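Local coordinates for cysteine protease-like VirA (PDB 3EB8), which is a secreted Shigella virulence effector that promotes entry into epithelial cells and bacterial spread, its proposed alpha-tubulin protease activity being disputed, at residues Gly43-Arg47 / Phe58-Gly62; Gly53-Val57 / Ser67-Ser71; Ile95-Val99 / Glu111-Thr115; Ala116-Thr121 / Ile318-Glu322; Pro166-Asp172 / Ile200-Phe205. All coordinates share one frame; numbering follows the deposited sequence.

Contacts 1 and 2 are successive hairpin pairings of one five-stranded antiparallel sheet. They share strand 54-61, lie with centres about 15 Å apart, and meet where F58 CE2 packs on S67 CB at 3.6 Å. Contacts 3 and 4 form a second group, centres about 10 Å apart, in which helix 110-118 is laid against the large mixed sheet; V112 CG1 touches I318 CD1 at 3.6 Å between them. Contact 4 lies deepest, about 7 Å from the centre of the chain. Contact 5 is a separate helix pair, its centre about 27 Å from that of contact 4 and about 48 Å from that of contact 2; its residues 200-205 belong to the region assigned to tubulin binding.

Contact 1. Residues Gly43-Arg47 / Phe58-Gly62; sequences GISIR and FYLDG
S45 and L60 form a hydrogen-bonded antiparallel pair: S45 N donates to L60 O at 3.0 Å, and L60 N returns a straighter bond to S45 O, 170° at the hydrogen against 142°. R47 and F58 repeat the exchange two residues on, with R47 N 2.9 Å from F58 O. Between these rungs I46 and Y59 make the non-hydrogen-bonded pair, where I46 CA-H approaches F58 O at 3.2 Å. The strands are the arms of a beta hairpin, 44-51 and 54-61, the third and fourth strands of a five-stranded antiparallel sheet; I46 bonds on to A39 of the next strand and Y59 to Q66 on the other side.

Polar contacts gather on the face of S45, R47 and L60. The arginine chain, bent at chi2 (-61°), turns its head back along its own strand, and R47 NE donates in the guanidinium plane to S45 OG at 2.8 Å. S45 OG is also hydrogen-bonded to N40, while R47 NH1 is salt-bridged to E35. Over one guanidinium face, offset toward the rim, sits L60 CD2, 3.9 Å from R47 NH2. On the opposite face of the sheet I46 CG1 meets Y59 CD2 obliquely at 4.0 Å; beta-branched and aromatic residues both favour strand backbone.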
# COMPACT_ATOMS: atom_id res chain seq x y z
N GLY A 43 26.00 -4.36 14.48
CA GLY A 43 27.23 -3.60 14.60
C GLY A 43 27.56 -2.84 13.33
O GLY A 43 28.28 -1.83 13.34
N ILE A 44 27.03 -3.32 12.22
CA ILE A 44 27.25 -2.68 10.94
C ILE A 44 26.04 -1.85 10.52
O ILE A 44 24.92 -2.09 10.97
CB ILE A 44 27.58 -3.72 9.87
CG1 ILE A 44 28.94 -4.34 10.17
CG2 ILE A 44 27.57 -3.09 8.49
CD1 ILE A 44 29.60 -4.95 8.99
N SER A 45 26.29 -0.86 9.69
CA SER A 45 25.23 0.00 9.24
C SER A 45 25.46 0.35 7.79
O SER A 45 26.57 0.66 7.39
CB SER A 45 25.19 1.28 10.07
OG SER A 45 24.09 2.08 9.69
N ILE A 46 24.40 0.27 6.99
CA ILE A 46 24.48 0.68 5.60
C ILE A 46 23.55 1.87 5.42
O ILE A 46 22.41 1.84 5.87
CB ILE A 46 24.11 -0.47 4.64
CG1 ILE A 46 25.03 -1.66 4.86
CG2 ILE A 46 24.27 -0.04 3.20
CD1 ILE A 46 24.57 -2.60 5.96
N ARG A 47 24.04 2.92 4.78
CA ARG A 47 23.22 4.08 4.50
C ARG A 47 23.15 4.28 3.01
O ARG A 47 24.16 4.23 2.31
CB ARG A 47 23.80 5.32 5.17
CG ARG A 47 24.19 5.12 6.61
CD ARG A 47 23.00 4.74 7.47
NE ARG A 47 23.40 4.65 8.87
CZ ARG A 47 23.57 5.71 9.66
NH1 ARG A 47 23.37 6.93 9.18
NH2 ARG A 47 23.94 5.53 10.92
N PHE A 58 26.91 3.90 1.75
CA PHE A 58 27.90 4.06 2.80
C PHE A 58 27.88 2.87 3.74
O PHE A 58 26.83 2.45 4.24
CB PHE A 58 27.64 5.35 3.57
CG PHE A 58 27.90 6.59 2.78
CD1 PHE A 58 26.95 7.07 1.89
CD2 PHE A 58 29.08 7.29 2.93
CE1 PHE A 58 27.19 8.21 1.16
CE2 PHE A 58 29.33 8.44 2.21
CZ PHE A 58 28.38 8.90 1.32
N TYR A 59 29.07 2.31 3.96
CA TYR A 59 29.22 1.16 4.82
C TYR A 59 29.93 1.58 6.10
O TYR A 59 31.09 1.95 6.08
CB TYR A 59 30.00 0.07 4.09
CG TYR A 59 29.35 -0.40 2.80
CD1 TYR A 59 29.68 0.19 1.58
CD2 TYR A 59 28.41 -1.42 2.81
CE1 TYR A 59 29.10 -0.24 0.40
CE2 TYR A 59 27.82 -1.85 1.64
CZ TYR A 59 28.16 -1.27 0.44
OH TYR A 59 27.56 -1.73 -0.71
N LEU A 60 29.21 1.52 7.21
CA LEU A 60 29.78 1.90 8.50
C LEU A 60 30.08 0.69 9.39
O LEU A 60 29.17 0.10 9.98
CB LEU A 60 28.82 2.85 9.24
CG LEU A 60 28.69 4.29 8.72
CD1 LEU A 60 28.56 4.35 7.21
CD2 LEU A 60 27.52 5.00 9.38
N ASP A 61 31.35 0.30 9.46
CA ASP A 61 31.77 -0.71 10.42
C ASP A 61 32.48 0.01 11.54
O ASP A 61 33.70 0.15 11.51
CB ASP A 61 32.71 -1.75 9.79
CG ASP A 61 32.91 -2.98 10.68
OD1 ASP A 61 33.41 -4.02 10.17
OD2 ASP A 61 32.56 -2.92 11.88
N GLY A 62 31.70 0.48 12.51
CA GLY A 62 32.24 1.13 13.69
C GLY A 62 32.82 2.51 13.46
O GLY A 62 32.34 3.49 14.04

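Contact 2. Residues Gly53-Val57 / Ser67-Ser71; sequences GICSV and STQLS
V57 and T68 exchange two backbone hydrogen bonds, V57 N to T68 O at 2.7 Å and T68 N to V57 O at 2.9 Å, the second more bent. A third runs from L70 N to C55 O, almost straight at 169°. Around them the CA-H groups contribute: S56 CA lies 3.1 Å from T68 O, and S67 CA approaches V57 O. S56 and Q69, the non-hydrogen-bonded pair, bring their CA atoms to 4.2 Å. This ladder is the last hairpin of the antiparallel sheet, linking strand 54-61 to the edge strand 66-69 at one side of it, and S56 continues the sheet on its far side by bonding to C49.

Apolar contact centres on L70. Its two methyls divide the work: L70 CD1 rests on C55 SG at 3.8 Å, and L70 CD2 reaches V57 CG2 at the same separation. A branched leucine suits this place, since it also packs on Y75 and L78 of helix 72-81 while V57 touches I46 and L48.

With CG anti to the backbone N (chi1 -160°) and the chain extended beyond it, Q69 reaches obliquely across to I54. Its methylene Q69 CG meets I54 CG2 at 3.5 Å and lies near S56 OG, and its amide oxygen OE1 is just as near the same methyl. Past the ladder, the side chain of N-cap S71 caps a backbone N at the start of helix 72-81 while E74 OE2 takes S71 N, consistent with a capping box.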
# COMPACT_ATOMS: atom_id res chain seq x y z
N GLY A 53 20.22 13.19 -7.50
CA GLY A 53 19.72 12.01 -8.19
C GLY A 53 20.69 10.85 -8.30
O GLY A 53 20.34 9.81 -8.86
N ILE A 54 21.91 11.01 -7.78
CA ILE A 54 22.88 9.92 -7.77
C ILE A 54 22.91 9.21 -6.42
O ILE A 54 23.03 9.84 -5.37
CB ILE A 54 24.30 10.42 -8.06
CG1 ILE A 54 24.35 11.17 -9.40
CG2 ILE A 54 25.27 9.26 -8.06
CD1 ILE A 54 25.67 11.90 -9.64
N CYS A 55 22.81 7.88 -6.47
CA CYS A 55 22.79 7.07 -5.25
C CYS A 55 24.18 6.58 -4.84
O CYS A 55 24.89 5.95 -5.63
CB CYS A 55 21.85 5.87 -5.42
SG CYS A 55 21.72 4.83 -3.94
N SER A 56 24.55 6.88 -3.61
CA SER A 56 25.78 6.37 -3.03
C SER A 56 25.45 5.46 -1.85
O SER A 56 24.43 5.66 -1.17
CB SER A 56 26.71 7.50 -2.59
OG SER A 56 27.01 8.37 -3.66
N VAL A 57 26.31 4.48 -1.62
CA VAL A 57 26.14 3.56 -0.51
C VAL A 57 27.27 3.73 0.48
O VAL A 57 28.44 3.72 0.12
CB VAL A 57 26.13 2.12 -1.00
CG1 VAL A 57 25.83 1.17 0.16
CG2 VAL A 57 25.11 1.96 -2.14
N SER A 67 32.52 4.16 0.97
CA SER A 67 31.36 4.48 0.15
C SER A 67 31.52 4.03 -1.29
O SER A 67 32.61 3.74 -1.76
CB SER A 67 31.06 5.98 0.20
OG SER A 67 32.01 6.71 -0.56
N THR A 68 30.40 3.96 -1.99
CA THR A 68 30.43 3.62 -3.40
C THR A 68 29.33 4.37 -4.11
O THR A 68 28.21 4.48 -3.60
CB THR A 68 30.21 2.11 -3.60
OG1 THR A 68 31.37 1.40 -3.14
CG2 THR A 68 29.98 1.81 -5.09
N GLN A 69 29.65 4.90 -5.27
CA GLN A 69 28.66 5.62 -6.06
C GLN A 69 28.13 4.66 -7.11
O GLN A 69 28.91 4.06 -7.85
CB GLN A 69 29.30 6.85 -6.70
CG GLN A 69 28.32 7.92 -7.14
CD GLN A 69 29.02 9.07 -7.85
OE1 GLN A 69 28.64 10.23 -7.69
NE2 GLN A 69 30.04 8.74 -8.63
N LEU A 70 26.81 4.49 -7.17
CA LEU A 70 26.21 3.56 -8.12
C LEU A 70 25.93 4.23 -9.46
O LEU A 70 25.50 5.38 -9.51
CB LEU A 70 24.88 3.02 -7.58
CG LEU A 70 24.78 2.52 -6.14
CD1 LEU A 70 23.38 1.97 -5.91
CD2 LEU A 70 25.81 1.45 -5.83
N SER A 71 26.16 3.49 -10.55
CA SER A 71 25.71 3.94 -11.87
C SER A 71 24.19 3.85 -11.90
O SER A 71 23.59 3.21 -11.03
CB SER A 71 26.27 3.04 -12.97
OG SER A 71 25.72 1.74 -12.86

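Contact 3. Residues Ile95-Val99 / Glu111-Thr115; sequences ITAPV and EVIET
A helix laid on the edge region of a mixed sheet brings A97, at the end of strand 94-97, against V112 and T115 of helix 110-118. The two segments run roughly antiparallel, at 140°, and the small alanine lets them come close: the CA atoms of A97 and V112 are 5.3 Å apart. A97 CB fits between the two helix residues, 3.7 Å from V112 CG2 and 3.3 Å from T115 OG1. Beside it I95 CG2 meets T115 CG2 at 3.7 Å, an oblique methyl-to-methyl contact.

T115 can turn a hydroxyl toward this apolar patch because the helix itself satisfies it. Its OG1 sits beside the backbone N (chi1 -59°) and bonds at 2.8 Å to E111 O, the carbonyl one turn back that also takes T115 N; the two donors arrive from opposite faces of the carbonyl plane. P98 slides past the threonine with P98 CD 3.6 Å from T115 OG1.

P98 is the centre of an inverse gamma turn, closed by a weak bond from V99 N to A97 O, and this bend carries V99 over the helix. E111, bent at chi2 (81°), crosses V99 obliquely there, with V99 CG2 3.8 Å from E111 CB. Behind, V112 packs on I318, I354 and P356, while I95 and A97 bond to S355. Helix 110-118 is thus packed on one face of the mixed sheet, against strands 94-97, 315-327 and 348-356, as in layered alpha/beta folds.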
# COMPACT_ATOMS: atom_id res chain seq x y z
N ILE A 95 9.84 -0.01 -12.12
CA ILE A 95 10.41 -1.31 -11.82
C ILE A 95 9.97 -2.28 -12.90
O ILE A 95 8.78 -2.40 -13.19
CB ILE A 95 9.90 -1.85 -10.45
CG1 ILE A 95 10.11 -0.81 -9.34
CG2 ILE A 95 10.56 -3.18 -10.10
CD1 ILE A 95 11.52 -0.28 -9.27
N THR A 96 10.93 -2.96 -13.51
CA THR A 96 10.60 -3.95 -14.52
C THR A 96 10.23 -5.31 -13.93
O THR A 96 10.95 -5.87 -13.10
CB THR A 96 11.72 -4.11 -15.50
OG1 THR A 96 11.99 -2.84 -16.11
CG2 THR A 96 11.32 -5.11 -16.57
N ALA A 97 9.09 -5.83 -14.35
CA ALA A 97 8.64 -7.16 -13.94
C ALA A 97 9.16 -8.19 -14.94
O ALA A 97 9.41 -7.87 -16.10
CB ALA A 97 7.14 -7.22 -13.88
N PRO A 98 9.34 -9.43 -14.47
CA PRO A 98 9.91 -10.52 -15.26
C PRO A 98 8.93 -11.14 -16.26
O PRO A 98 8.64 -12.33 -16.15
CB PRO A 98 10.26 -11.58 -14.20
CG PRO A 98 10.01 -10.93 -12.85
CD PRO A 98 9.05 -9.83 -13.08
N VAL A 99 8.41 -10.34 -17.19
CA VAL A 99 7.60 -10.85 -18.29
C VAL A 99 7.74 -9.88 -19.41
O VAL A 99 8.02 -8.71 -19.17
CB VAL A 99 6.07 -10.85 -18.02
CG1 VAL A 99 5.59 -12.20 -17.57
CG2 VAL A 99 5.67 -9.71 -17.07
N GLU A 111 2.97 -11.48 -13.15
CA GLU A 111 4.28 -11.03 -12.67
C GLU A 111 4.27 -9.53 -12.38
O GLU A 111 4.90 -9.07 -11.42
CB GLU A 111 5.39 -11.36 -13.66
CG GLU A 111 5.58 -12.85 -13.92
CD GLU A 111 4.59 -13.40 -14.95
OE1 GLU A 111 3.63 -12.68 -15.32
OE2 GLU A 111 4.78 -14.55 -15.39
N VAL A 112 3.58 -8.75 -13.20
CA VAL A 112 3.47 -7.32 -12.98
C VAL A 112 2.73 -7.05 -11.66
O VAL A 112 3.18 -6.28 -10.81
CB VAL A 112 2.80 -6.61 -14.18
CG1 VAL A 112 2.21 -5.27 -13.77
CG2 VAL A 112 3.80 -6.43 -15.30
N ILE A 113 1.60 -7.73 -11.48
CA ILE A 113 0.84 -7.65 -10.24
C ILE A 113 1.71 -8.00 -9.05
O ILE A 113 1.75 -7.27 -8.06
CB ILE A 113 -0.39 -8.58 -10.28
CG1 ILE A 113 -1.49 -7.96 -11.14
CG2 ILE A 113 -0.91 -8.85 -8.87
CD1 ILE A 113 -2.39 -9.00 -11.79
N GLU A 114 2.41 -9.13 -9.16
CA GLU A 114 3.30 -9.59 -8.09
C GLU A 114 4.41 -8.58 -7.76
O GLU A 114 4.62 -8.23 -6.60
CB GLU A 114 3.90 -10.95 -8.46
CG GLU A 114 4.96 -11.43 -7.51
CD GLU A 114 4.37 -11.94 -6.22
OE1 GLU A 114 3.12 -11.97 -6.11
OE2 GLU A 114 5.15 -12.30 -5.31
N THR A 115 5.09 -8.12 -8.80
CA THR A 115 6.12 -7.11 -8.66
C THR A 115 5.57 -5.84 -8.02
O THR A 115 6.19 -5.29 -7.13
CB THR A 115 6.71 -6.73 -10.02
OG1 THR A 115 7.27 -7.90 -10.63
CG2 THR A 115 7.78 -5.63 -9.86

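Contact 4. Residues Ala116-Thr121 / Ile318-Glu322; sequences AINCCT and INKIE
I318 meets A116 with both branches: I318 CD1 and I318 CG2 each lie 4.0 Å from A116 CB. The alanine is small enough to let the last turn of helix 110-118 settle on strand 315-327.

Two residues on, K320 points the same way but spans far more. Every torsion of its chain is near 180° (chi1 -177°), and this full extension carries the ammonium to the carbonyls at the C-terminal end of the helix. Its methylenes pass the buried threonine at right angles, with K320 CD 3.7 Å from T121 CG2. K320 NZ then donates to A116 O at 2.8 Å, nearly head-on to the carbonyl, and to C119 O at 2.8 Å, on a lone pair in the carbonyl plane. A weak third bond reaches I117 O at 3.2 Å. A long lysine suits the place because its ammonium offers several donors, and the negative end of the helix dipole would probably help keep the buried amine charged.

E322 OE1 lies 3.5 Å from T121 OG1, but the firmer partners are S303 for the carboxylate and S350 for the threonine hydroxyl. Lysine gathering carbonyls of the final turn and just beyond resembles side-chain capping of a helix C-terminus, here supplied by strand 315-327 of the mixed sheet.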
# COMPACT_ATOMS: atom_id res chain seq x y z
N ALA A 116 4.40 -5.39 -8.47
CA ALA A 116 3.79 -4.19 -7.89
C ALA A 116 3.47 -4.40 -6.41
O ALA A 116 3.69 -3.50 -5.59
CB ALA A 116 2.54 -3.81 -8.64
N ILE A 117 2.95 -5.57 -6.07
CA ILE A 117 2.62 -5.87 -4.69
C ILE A 117 3.85 -5.70 -3.79
O ILE A 117 3.77 -5.15 -2.69
CB ILE A 117 2.00 -7.28 -4.54
CG1 ILE A 117 0.56 -7.30 -5.07
CG2 ILE A 117 2.02 -7.74 -3.10
CD1 ILE A 117 -0.09 -8.70 -5.01
N ASN A 118 5.00 -6.14 -4.27
CA ASN A 118 6.20 -6.17 -3.43
C ASN A 118 7.25 -5.07 -3.65
O ASN A 118 8.34 -5.14 -3.08
CB ASN A 118 6.84 -7.55 -3.50
CG ASN A 118 5.92 -8.64 -2.96
OD1 ASN A 118 5.59 -9.59 -3.65
ND2 ASN A 118 5.49 -8.47 -1.71
N CYS A 119 6.96 -4.05 -4.46
CA CYS A 119 7.99 -3.06 -4.75
C CYS A 119 7.93 -1.85 -3.82
O CYS A 119 6.86 -1.49 -3.32
CB CYS A 119 7.97 -2.62 -6.23
SG CYS A 119 6.71 -1.43 -6.68
N CYS A 120 9.08 -1.23 -3.57
CA CYS A 120 9.14 -0.02 -2.77
C CYS A 120 8.52 1.10 -3.58
O CYS A 120 8.29 0.93 -4.76
CB CYS A 120 10.59 0.34 -2.41
SG CYS A 120 11.64 0.85 -3.83
N THR A 121 8.25 2.24 -2.95
CA THR A 121 7.68 3.38 -3.67
C THR A 121 8.37 4.66 -3.22
O THR A 121 9.11 4.65 -2.23
CB THR A 121 6.18 3.49 -3.41
OG1 THR A 121 5.95 3.43 -1.99
CG2 THR A 121 5.42 2.35 -4.10
N ILE A 318 1.40 -1.18 -14.11
CA ILE A 318 0.63 -0.72 -12.96
C ILE A 318 1.26 0.52 -12.34
O ILE A 318 2.48 0.64 -12.29
CB ILE A 318 0.53 -1.81 -11.87
CG1 ILE A 318 -0.47 -2.90 -12.26
CG2 ILE A 318 0.11 -1.20 -10.54
CD1 ILE A 318 -0.29 -4.21 -11.48
N ASN A 319 0.43 1.45 -11.90
CA ASN A 319 0.89 2.56 -11.09
C ASN A 319 0.49 2.29 -9.65
O ASN A 319 -0.66 2.47 -9.27
CB ASN A 319 0.29 3.87 -11.60
CG ASN A 319 0.61 5.07 -10.69
OD1 ASN A 319 1.60 5.07 -9.95
ND2 ASN A 319 -0.24 6.09 -10.76
N LYS A 320 1.45 1.82 -8.85
CA LYS A 320 1.20 1.61 -7.45
C LYS A 320 1.14 2.94 -6.69
O LYS A 320 2.09 3.72 -6.68
CB LYS A 320 2.26 0.71 -6.84
CG LYS A 320 2.03 0.37 -5.38
CD LYS A 320 3.17 -0.50 -4.93
CE LYS A 320 3.08 -0.88 -3.48
NZ LYS A 320 4.08 -1.98 -3.23
N ILE A 321 -0.01 3.22 -6.09
CA ILE A 321 -0.15 4.38 -5.25
C ILE A 321 -0.43 3.86 -3.87
O ILE A 321 -1.46 3.23 -3.66
CB ILE A 321 -1.33 5.26 -5.70
CG1 ILE A 321 -1.15 5.68 -7.15
CG2 ILE A 321 -1.47 6.47 -4.81
CD1 ILE A 321 -2.27 6.54 -7.66
N GLU A 322 0.48 4.09 -2.94
CA GLU A 322 0.31 3.61 -1.59
C GLU A 322 0.10 4.75 -0.60
O GLU A 322 0.81 5.77 -0.64
CB GLU A 322 1.52 2.78 -1.18
CG GLU A 322 1.62 2.50 0.31
CD GLU A 322 2.82 1.62 0.61
OE1 GLU A 322 3.63 1.39 -0.30
OE2 GLU A 322 2.95 1.14 1.75

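Contact 5. Residues Pro166-Asp172 / Ile200-Phe205; sequences PLKLIAD and IINSNF
L169 and N204 stand opposite each other, CA atoms 6.0 Å apart, where helix 167-172 runs against helix 200-204. The segments are antiparallel, 156° between their directions, with axes 9.7 Å apart at closest approach. This antiparallel helix pair joins helix 167-176, which P166 opens from the N-cap position, to helix 194-204, part of the region assigned to tubulin binding.

The inner side of the seam is apolar. L169 CD2 meets F205 CE1 at 3.8 Å, and P166 CD touches F205 CZ on the same ring; both approach obliquely. A broad aromatic suits this place, since its ring can touch L169 and P166 on one side of the seam and also K216 and F219 of helix 210-221.

The outer side is polar and centres on D172. K168, one turn earlier, bends its chain at chi2 (69°) to lay its amine beside the carboxylate, forming a salt bridge from K168 NZ to D172 OD2 at 2.9 Å on the syn lone pair. K168 CG meanwhile passes N204 OD1 at 3.2 Å. An asparagine serves well at 204 because its amide NH2 carries two hydrogens, one for D172 and one for I200 O, which N204 ND2 reaches at 3.2 Å from above that carbonyl's plane. Across the helices N204 ND2 donates to D172 OD2 at 2.9 Å, arriving on the anti side and 29° out of the carboxylate plane.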
# COMPACT_ATOMS: atom_id res chain seq x y z
N PRO A 166 -9.16 -13.92 4.92
CA PRO A 166 -9.92 -14.43 3.78
C PRO A 166 -10.99 -13.43 3.36
O PRO A 166 -11.69 -12.90 4.21
CB PRO A 166 -10.56 -15.70 4.33
CG PRO A 166 -9.67 -16.11 5.46
CD PRO A 166 -9.13 -14.86 6.05
N LEU A 167 -11.10 -13.20 2.05
CA LEU A 167 -12.04 -12.22 1.50
C LEU A 167 -13.50 -12.51 1.84
O LEU A 167 -14.28 -11.59 2.07
CB LEU A 167 -11.86 -12.10 -0.02
CG LEU A 167 -10.69 -11.20 -0.44
CD1 LEU A 167 -10.32 -11.42 -1.91
CD2 LEU A 167 -11.00 -9.73 -0.17
N LYS A 168 -13.86 -13.79 1.87
CA LYS A 168 -15.23 -14.16 2.21
C LYS A 168 -15.55 -13.70 3.64
O LYS A 168 -16.68 -13.31 3.95
CB LYS A 168 -15.42 -15.68 2.05
CG LYS A 168 -16.74 -16.23 2.56
CD LYS A 168 -17.92 -15.76 1.70
CE LYS A 168 -19.19 -16.55 2.02
NZ LYS A 168 -19.40 -16.70 3.49
N LEU A 169 -14.55 -13.75 4.51
CA LEU A 169 -14.69 -13.33 5.89
C LEU A 169 -14.84 -11.82 5.97
O LEU A 169 -15.58 -11.31 6.80
CB LEU A 169 -13.48 -13.75 6.72
CG LEU A 169 -13.41 -13.20 8.13
CD1 LEU A 169 -14.71 -13.48 8.88
CD2 LEU A 169 -12.22 -13.80 8.86
N ILE A 170 -14.13 -11.11 5.10
CA ILE A 170 -14.32 -9.67 5.01
C ILE A 170 -15.74 -9.36 4.55
O ILE A 170 -16.41 -8.50 5.12
CB ILE A 170 -13.32 -8.99 4.07
CG1 ILE A 170 -11.87 -9.28 4.50
CG2 ILE A 170 -13.63 -7.50 3.98
CD1 ILE A 170 -11.42 -8.56 5.74
N ALA A 171 -16.21 -10.06 3.52
CA ALA A 171 -17.56 -9.85 3.02
C ALA A 171 -18.61 -10.15 4.09
O ALA A 171 -19.59 -9.43 4.23
CB ALA A 171 -17.82 -10.68 1.76
N ASP A 172 -18.40 -11.22 4.86
CA ASP A 172 -19.33 -11.54 5.93
C ASP A 172 -19.32 -10.46 7.03
O ASP A 172 -20.37 -10.10 7.56
CB ASP A 172 -19.04 -12.91 6.55
CG ASP A 172 -19.36 -14.07 5.62
OD1 ASP A 172 -20.03 -13.84 4.60
OD2 ASP A 172 -18.94 -15.21 5.94
N ILE A 200 -19.49 -15.55 12.13
CA ILE A 200 -18.70 -15.39 10.91
C ILE A 200 -17.33 -16.08 10.98
O ILE A 200 -16.97 -16.87 10.11
CB ILE A 200 -18.41 -13.91 10.67
CG1 ILE A 200 -19.70 -13.10 10.71
CG2 ILE A 200 -17.73 -13.73 9.35
CD1 ILE A 200 -19.45 -11.62 10.58
N ILE A 201 -16.57 -15.74 12.02
CA ILE A 201 -15.22 -16.23 12.20
C ILE A 201 -15.20 -17.74 12.11
O ILE A 201 -14.42 -18.31 11.35
CB ILE A 201 -14.60 -15.72 13.53
CG1 ILE A 201 -14.00 -14.33 13.30
CG2 ILE A 201 -13.53 -16.67 14.05
CD1 ILE A 201 -13.91 -13.49 14.54
N ASN A 202 -16.10 -18.37 12.86
CA ASN A 202 -16.20 -19.83 12.85
C ASN A 202 -16.70 -20.40 11.52
O ASN A 202 -16.29 -21.49 11.13
CB ASN A 202 -17.02 -20.33 14.04
CG ASN A 202 -16.16 -20.58 15.26
OD1 ASN A 202 -15.13 -21.26 15.18
ND2 ASN A 202 -16.56 -20.03 16.40
N SER A 203 -17.57 -19.66 10.83
CA SER A 203 -18.00 -20.05 9.49
C SER A 203 -16.82 -20.11 8.52
O SER A 203 -16.80 -20.93 7.61
CB SER A 203 -19.06 -19.08 8.94
OG SER A 203 -20.36 -19.36 9.44
N ASN A 204 -15.85 -19.22 8.71
CA ASN A 204 -14.75 -19.06 7.75
C ASN A 204 -13.44 -19.69 8.16
O ASN A 204 -12.46 -19.62 7.42
CB ASN A 204 -14.51 -17.57 7.44
CG ASN A 204 -15.52 -17.01 6.47
OD1 ASN A 204 -15.49 -17.31 5.27
ND2 ASN A 204 -16.44 -16.20 6.98
N PHE A 205 -13.43 -20.29 9.34
CA PHE A 205 -12.25 -21.00 9.83
C PHE A 205 -12.63 -22.37 10.40
O PHE A 205 -12.78 -22.53 11.61
CB PHE A 205 -11.52 -20.17 10.88
CG PHE A 205 -10.72 -19.02 10.32
CD1 PHE A 205 -10.92 -17.72 10.76
CD2 PHE A 205 -9.75 -19.24 9.35
CE1 PHE A 205 -10.18 -16.66 10.25
CE2 PHE A 205 -9.01 -18.18 8.83
CZ PHE A 205 -9.23 -16.89 9.29